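PDB 6JIL: cycloserine biosynthesis protein DcsG from Streptomyces lavendulae, which catalyses the ATP- and magnesium-dependent cyclisation of O-ureido-D-serine to the antibiotic D-cycloserine, as a monomeric ATP-grasp ligase. Local coordinates for residues V51-P56 with L67-R72; A235-S240 with L248-G253. One frame throughout, in Å; residues are numbered along the deposited sequence.

Contact 1: residues V51-P56 with L67-R72; sequences VVFRSP and LAFCER
Strand 50-55, helix 63-76 and the short strand 78-79 form a beta-alpha-beta unit at the parallel sheet of DcsG, and F53 meets C70 and F69 where the helix of that unit lies against its first strand. The backbones stay well apart, with 9.1 Å between F53 CA and C70 CA, so the gap is bridged by side chains alone. F53 points toward the helix, and its CG sits beside the backbone N, anti to the carbonyl carbon (chi1 -56°), which carries the far end of the ring across to the helix. There C70 makes a sulfur-aromatic contact: SG is 3.5 Å from F53 CZ and 4.0 Å from the ring centroid, coming in obliquely at 33° from the ring normal. CB of the same cysteine backs the sulfur at 4.0 Å from F53 CZ. F69 comes in at the edge of the F53 ring, its CE2 3.9 Å from F53 CE2 and near the ring plane; the two phenylalanine side chains pass each other in opposite directions. No hydrogen bond links the segments, and all three residues are buried. Beyond them, V7 of strand 4-8 and V86 of helix 83-89 also touch F53, V86 and M83 of that helix touch C70, and W45 packs edge-to-face with F69.

Contact 2: residues A235-S240 with L248-G253; sequences AALAAS and LPLVCG
L237 and L250 meet through one methyl each, L237 CD2 lying 3.5 Å from L250 CD1, and the two side chains run at a slant to one another. The CA atoms of L237 and L250, the nearest pair, are 7.6 Å apart, and the two leucine ends fill the space between. One helical turn along, S240 adds a looser touch: its CB, not its hydroxyl, is 4.2 Å from the same L250 CD1, so this single methyl lies against both helix residues. On L250, CG lies beside the backbone N (chi1 -69°) and chi2, 147°, departs from the staggered 180°; together they leave CD1 as the branch that meets the helix. G253 has no side chain, and its CA stays 4.7 Å from L237 CD2, without close contact. This is helix 227-244 laid against the entry to strand 252-259 in the ATP-grasp region, with only a short connection between them; that strand belongs to the antiparallel sheet whose edge strand, 265-271, carries the magnesium ligands E269 and E271. The serine hydroxyl is turned back on its own helix, where S240 OG donates to A236 O at 2.9 Å, 28° out of the carbonyl plane. S240 N also donates to A236 O, at 3.1 Å and from the opposite face, so the one carbonyl accepts two bonds from a single residue. Further out, M270 of strand 265-271 touches A236, L237 and S240, L272 reaches L237 and S240, and F191 of strand 186-192 packs on L237.

From the N terminus, the chain runs through strand 50-55 and, after ten intervening residues, folds back in helix 63-76, closing contact 1 within the parallel sheet region. It then builds the antiparallel sheet of strands 109-111, 133-138, 148-151 and 172-176, lays down strands 186-192, 195-202 and 220-223 of the five-stranded sheet, forms helix 227-244 and returns to that sheet in strand 252-259. Seven residues separate segments 235-240 and 248-253, and contact 2 closes that loop. The two contacts follow in series, neither nesting nor crossing; the nearest atoms of contact 1 and contact 2 are about 5 Å apart. I80, touched by V52 and V251, bridges the two neighbourhoods.

Contact 1: residues V51-P56 with L67-R72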
loop_
_atom_site.group_PDB
_atom_site.type_symbol
_atom_site.label_atom_id
_atom_site.label_comp_id
_atom_site.label_asym_id
_atom_site.label_seq_id
_atom_site.Cartn_x
_atom_site.Cartn_y
_atom_site.Cartn_z
ATOM N N VAL A 51 7.640 11.776 -13.283
ATOM C CA VAL A 51 7.353 10.356 -13.279
ATOM C C VAL A 51 6.381 10.024 -12.155
ATOM O O VAL A 51 6.453 10.605 -11.077
ATOM C CB VAL A 51 8.659 9.545 -13.081
ATOM C CG1 VAL A 51 8.345 8.097 -12.800
ATOM C CG2 VAL A 51 9.528 9.656 -14.329
ATOM N N VAL A 52 5.455 9.111 -12.433
ATOM C CA VAL A 52 4.489 8.645 -11.445
ATOM C C VAL A 52 4.545 7.120 -11.405
ATOM O O VAL A 52 4.497 6.450 -12.444
ATOM C CB VAL A 52 3.038 9.068 -11.776
ATOM C CG1 VAL A 52 2.060 8.308 -10.889
ATOM C CG2 VAL A 52 2.868 10.554 -11.546
ATOM N N PHE A 53 4.661 6.578 -10.199
ATOM C CA PHE A 53 4.721 5.134 -10.026
ATOM C C PHE A 53 3.300 4.603 -9.886
ATOM O O PHE A 53 2.627 4.827 -8.879
ATOM C CB PHE A 53 5.554 4.797 -8.796
ATOM C CG PHE A 53 6.932 5.373 -8.836
ATOM C CD1 PHE A 53 7.331 6.325 -7.911
ATOM C CD2 PHE A 53 7.843 4.953 -9.789
ATOM C CE1 PHE A 53 8.625 6.845 -7.936
ATOM C CE2 PHE A 53 9.132 5.468 -9.816
ATOM C CZ PHE A 53 9.519 6.418 -8.882
ATOM N N ARG A 54 2.848 3.902 -10.915
ATOM C CA ARG A 54 1.502 3.376 -10.925
ATOM C C ARG A 54 1.396 1.916 -10.528
ATOM O O ARG A 54 0.762 1.593 -9.523
ATOM C CB ARG A 54 0.877 3.589 -12.306
ATOM C CG ARG A 54 0.563 5.051 -12.609
ATOM C CD ARG A 54 -0.345 5.598 -11.531
ATOM N NE ARG A 54 -1.413 4.639 -11.296
ATOM C CZ ARG A 54 -1.853 4.277 -10.098
ATOM N NH1 ARG A 54 -1.329 4.808 -9.000
ATOM N NH2 ARG A 54 -2.784 3.333 -10.001
ATOM N N SER A 55 2.028 1.036 -11.298
ATOM C CA SER A 55 1.935 -0.384 -11.012
ATOM C C SER A 55 3.179 -1.238 -11.256
ATOM O O SER A 55 3.097 -2.271 -11.919
ATOM C CB SER A 55 0.769 -0.970 -11.802
ATOM O OG SER A 55 0.908 -0.661 -13.177
ATOM N N PRO A 56 4.341 -0.825 -10.720
ATOM C CA PRO A 56 5.569 -1.599 -10.899
ATOM C C PRO A 56 5.497 -2.608 -9.757
ATOM O O PRO A 56 6.419 -2.739 -8.951
ATOM C CB PRO A 56 6.637 -0.555 -10.666
ATOM C CG PRO A 56 6.054 0.205 -9.516
ATOM C CD PRO A 56 4.600 0.371 -9.898
ATOM N N LEU A 67 13.933 0.194 -5.524
ATOM C CA LEU A 67 14.342 1.376 -4.779
ATOM C C LEU A 67 15.538 2.020 -5.480
ATOM O O LEU A 67 15.633 3.244 -5.553
ATOM C CB LEU A 67 14.710 0.998 -3.340
ATOM C CG LEU A 67 13.575 0.946 -2.314
ATOM C CD1 LEU A 67 12.468 0.065 -2.826
ATOM C CD2 LEU A 67 14.086 0.418 -0.970
ATOM N N ALA A 68 16.440 1.193 -6.004
ATOM C CA ALA A 68 17.622 1.691 -6.705
ATOM C C ALA A 68 17.188 2.388 -7.992
ATOM O O ALA A 68 17.741 3.420 -8.381
ATOM C CB ALA A 68 18.573 0.534 -7.023
ATOM N N PHE A 69 16.188 1.808 -8.646
ATOM C CA PHE A 69 15.656 2.360 -9.881
ATOM C C PHE A 69 15.103 3.749 -9.600
ATOM O O PHE A 69 15.443 4.709 -10.276
ATOM C CB PHE A 69 14.546 1.458 -10.425
ATOM C CG PHE A 69 13.648 2.134 -11.422
ATOM C CD1 PHE A 69 14.063 2.335 -12.729
ATOM C CD2 PHE A 69 12.386 2.585 -11.043
ATOM C CE1 PHE A 69 13.226 2.979 -13.656
ATOM C CE2 PHE A 69 11.542 3.230 -11.958
ATOM C CZ PHE A 69 11.965 3.424 -13.264
ATOM N N CYS A 70 14.251 3.846 -8.588
ATOM C CA CYS A 70 13.660 5.123 -8.216
ATOM C C CYS A 70 14.746 6.154 -7.928
ATOM O O CYS A 70 14.678 7.288 -8.404
ATOM C CB CYS A 70 12.767 4.951 -6.985
ATOM S SG CYS A 70 11.349 3.875 -7.252
ATOM N N GLU A 71 15.739 5.754 -7.137
ATOM C CA GLU A 71 16.853 6.621 -6.786
ATOM C C GLU A 71 17.548 7.171 -8.036
ATOM O O GLU A 71 17.783 8.373 -8.139
ATOM C CB GLU A 71 17.854 5.849 -5.926
ATOM C CG GLU A 71 19.085 6.635 -5.493
ATOM C CD GLU A 71 18.740 7.902 -4.725
ATOM O OE1 GLU A 71 17.792 7.877 -3.907
ATOM O OE2 GLU A 71 19.430 8.923 -4.934
ATOM N N ARG A 72 17.872 6.296 -8.984
ATOM C CA ARG A 72 18.541 6.725 -10.213
ATOM C C ARG A 72 17.670 7.644 -11.068
ATOM O O ARG A 72 18.176 8.540 -11.737
ATOM C CB ARG A 72 18.933 5.525 -11.075
ATOM C CG ARG A 72 20.022 4.632 -10.514
ATOM C CD ARG A 72 20.578 3.738 -11.638
ATOM N NE ARG A 72 19.548 2.868 -12.194
ATOM C CZ ARG A 72 19.124 1.750 -11.613
ATOM N NH1 ARG A 72 19.650 1.360 -10.458
ATOM N NH2 ARG A 72 18.156 1.035 -12.173
#

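Contact 2: residues A235-S240 with L248-G253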
loop_
_atom_site.group_PDB
_atom_site.type_symbol
_atom_site.label_atom_id
_atom_site.label_comp_id
_atom_site.label_asym_id
_atom_site.label_seq_id
_atom_site.Cartn_x
_atom_site.Cartn_y
_atom_site.Cartn_z
ATOM N N ALA A 235 -6.740 11.306 8.665
ATOM C CA ALA A 235 -5.766 11.519 9.740
ATOM C C ALA A 235 -4.474 10.818 9.362
ATOM O O ALA A 235 -3.386 11.351 9.571
ATOM C CB ALA A 235 -6.287 10.964 11.055
ATOM N N ALA A 236 -4.608 9.618 8.800
ATOM C CA ALA A 236 -3.458 8.842 8.378
ATOM C C ALA A 236 -2.663 9.623 7.331
ATOM O O ALA A 236 -1.434 9.646 7.364
ATOM C CB ALA A 236 -3.915 7.508 7.806
ATOM N N LEU A 237 -3.371 10.264 6.403
ATOM C CA LEU A 237 -2.730 11.046 5.350
ATOM C C LEU A 237 -2.055 12.287 5.929
ATOM O O LEU A 237 -0.925 12.620 5.561
ATOM C CB LEU A 237 -3.762 11.457 4.290
ATOM C CG LEU A 237 -4.304 10.329 3.398
ATOM C CD1 LEU A 237 -5.460 10.816 2.546
ATOM C CD2 LEU A 237 -3.179 9.812 2.510
ATOM N N ALA A 238 -2.744 12.972 6.836
ATOM C CA ALA A 238 -2.179 14.166 7.444
ATOM C C ALA A 238 -0.933 13.790 8.250
ATOM O O ALA A 238 0.054 14.522 8.258
ATOM C CB ALA A 238 -3.214 14.847 8.333
ATOM N N ALA A 239 -0.976 12.641 8.916
ATOM C CA ALA A 239 0.158 12.183 9.708
ATOM C C ALA A 239 1.351 11.932 8.794
ATOM O O ALA A 239 2.501 12.181 9.171
ATOM C CB ALA A 239 -0.202 10.908 10.458
ATOM N N SER A 240 1.068 11.437 7.591
ATOM C CA SER A 240 2.117 11.161 6.612
ATOM C C SER A 240 2.721 12.468 6.113
ATOM O O SER A 240 3.936 12.594 5.988
ATOM C CB SER A 240 1.547 10.383 5.423
ATOM O OG SER A 240 0.970 9.167 5.852
ATOM N N LEU A 248 3.144 19.707 0.077
ATOM C CA LEU A 248 1.857 19.540 -0.578
ATOM C C LEU A 248 1.167 18.269 -0.111
ATOM O O LEU A 248 1.800 17.377 0.450
ATOM C CB LEU A 248 2.067 19.466 -2.091
ATOM C CG LEU A 248 2.618 20.701 -2.807
ATOM C CD1 LEU A 248 3.016 20.341 -4.230
ATOM C CD2 LEU A 248 1.560 21.804 -2.804
ATOM N N PRO A 249 -0.149 18.169 -0.333
ATOM C CA PRO A 249 -0.866 16.963 0.083
ATOM C C PRO A 249 -0.387 15.830 -0.824
ATOM O O PRO A 249 0.351 16.060 -1.782
ATOM C CB PRO A 249 -2.330 17.307 -0.199
ATOM C CG PRO A 249 -2.350 18.818 -0.239
ATOM C CD PRO A 249 -1.071 19.150 -0.929
ATOM N N LEU A 250 -0.788 14.607 -0.529
ATOM C CA LEU A 250 -0.388 13.514 -1.390
ATOM C C LEU A 250 -1.289 13.594 -2.627
ATOM O O LEU A 250 -2.507 13.719 -2.506
ATOM C CB LEU A 250 -0.560 12.188 -0.652
ATOM C CG LEU A 250 0.457 12.047 0.483
ATOM C CD1 LEU A 250 -0.141 11.258 1.628
ATOM C CD2 LEU A 250 1.725 11.391 -0.054
ATOM N N VAL A 251 -0.689 13.563 -3.813
ATOM C CA VAL A 251 -1.472 13.634 -5.042
ATOM C C VAL A 251 -2.574 12.591 -4.960
ATOM O O VAL A 251 -3.725 12.850 -5.313
ATOM C CB VAL A 251 -0.608 13.352 -6.302
ATOM C CG1 VAL A 251 0.420 14.439 -6.478
ATOM C CG2 VAL A 251 0.084 12.000 -6.173
ATOM N N CYS A 252 -2.212 11.406 -4.484
ATOM C CA CYS A 252 -3.172 10.327 -4.348
ATOM C C CYS A 252 -2.693 9.381 -3.268
ATOM O O CYS A 252 -1.509 9.362 -2.924
ATOM C CB CYS A 252 -3.317 9.558 -5.664
ATOM S SG CYS A 252 -1.906 8.512 -6.062
ATOM N N GLY A 253 -3.622 8.600 -2.733
ATOM C CA GLY A 253 -3.275 7.649 -1.702
ATOM C C GLY A 253 -4.478 6.795 -1.401
ATOM O O GLY A 253 -5.603 7.171 -1.706
#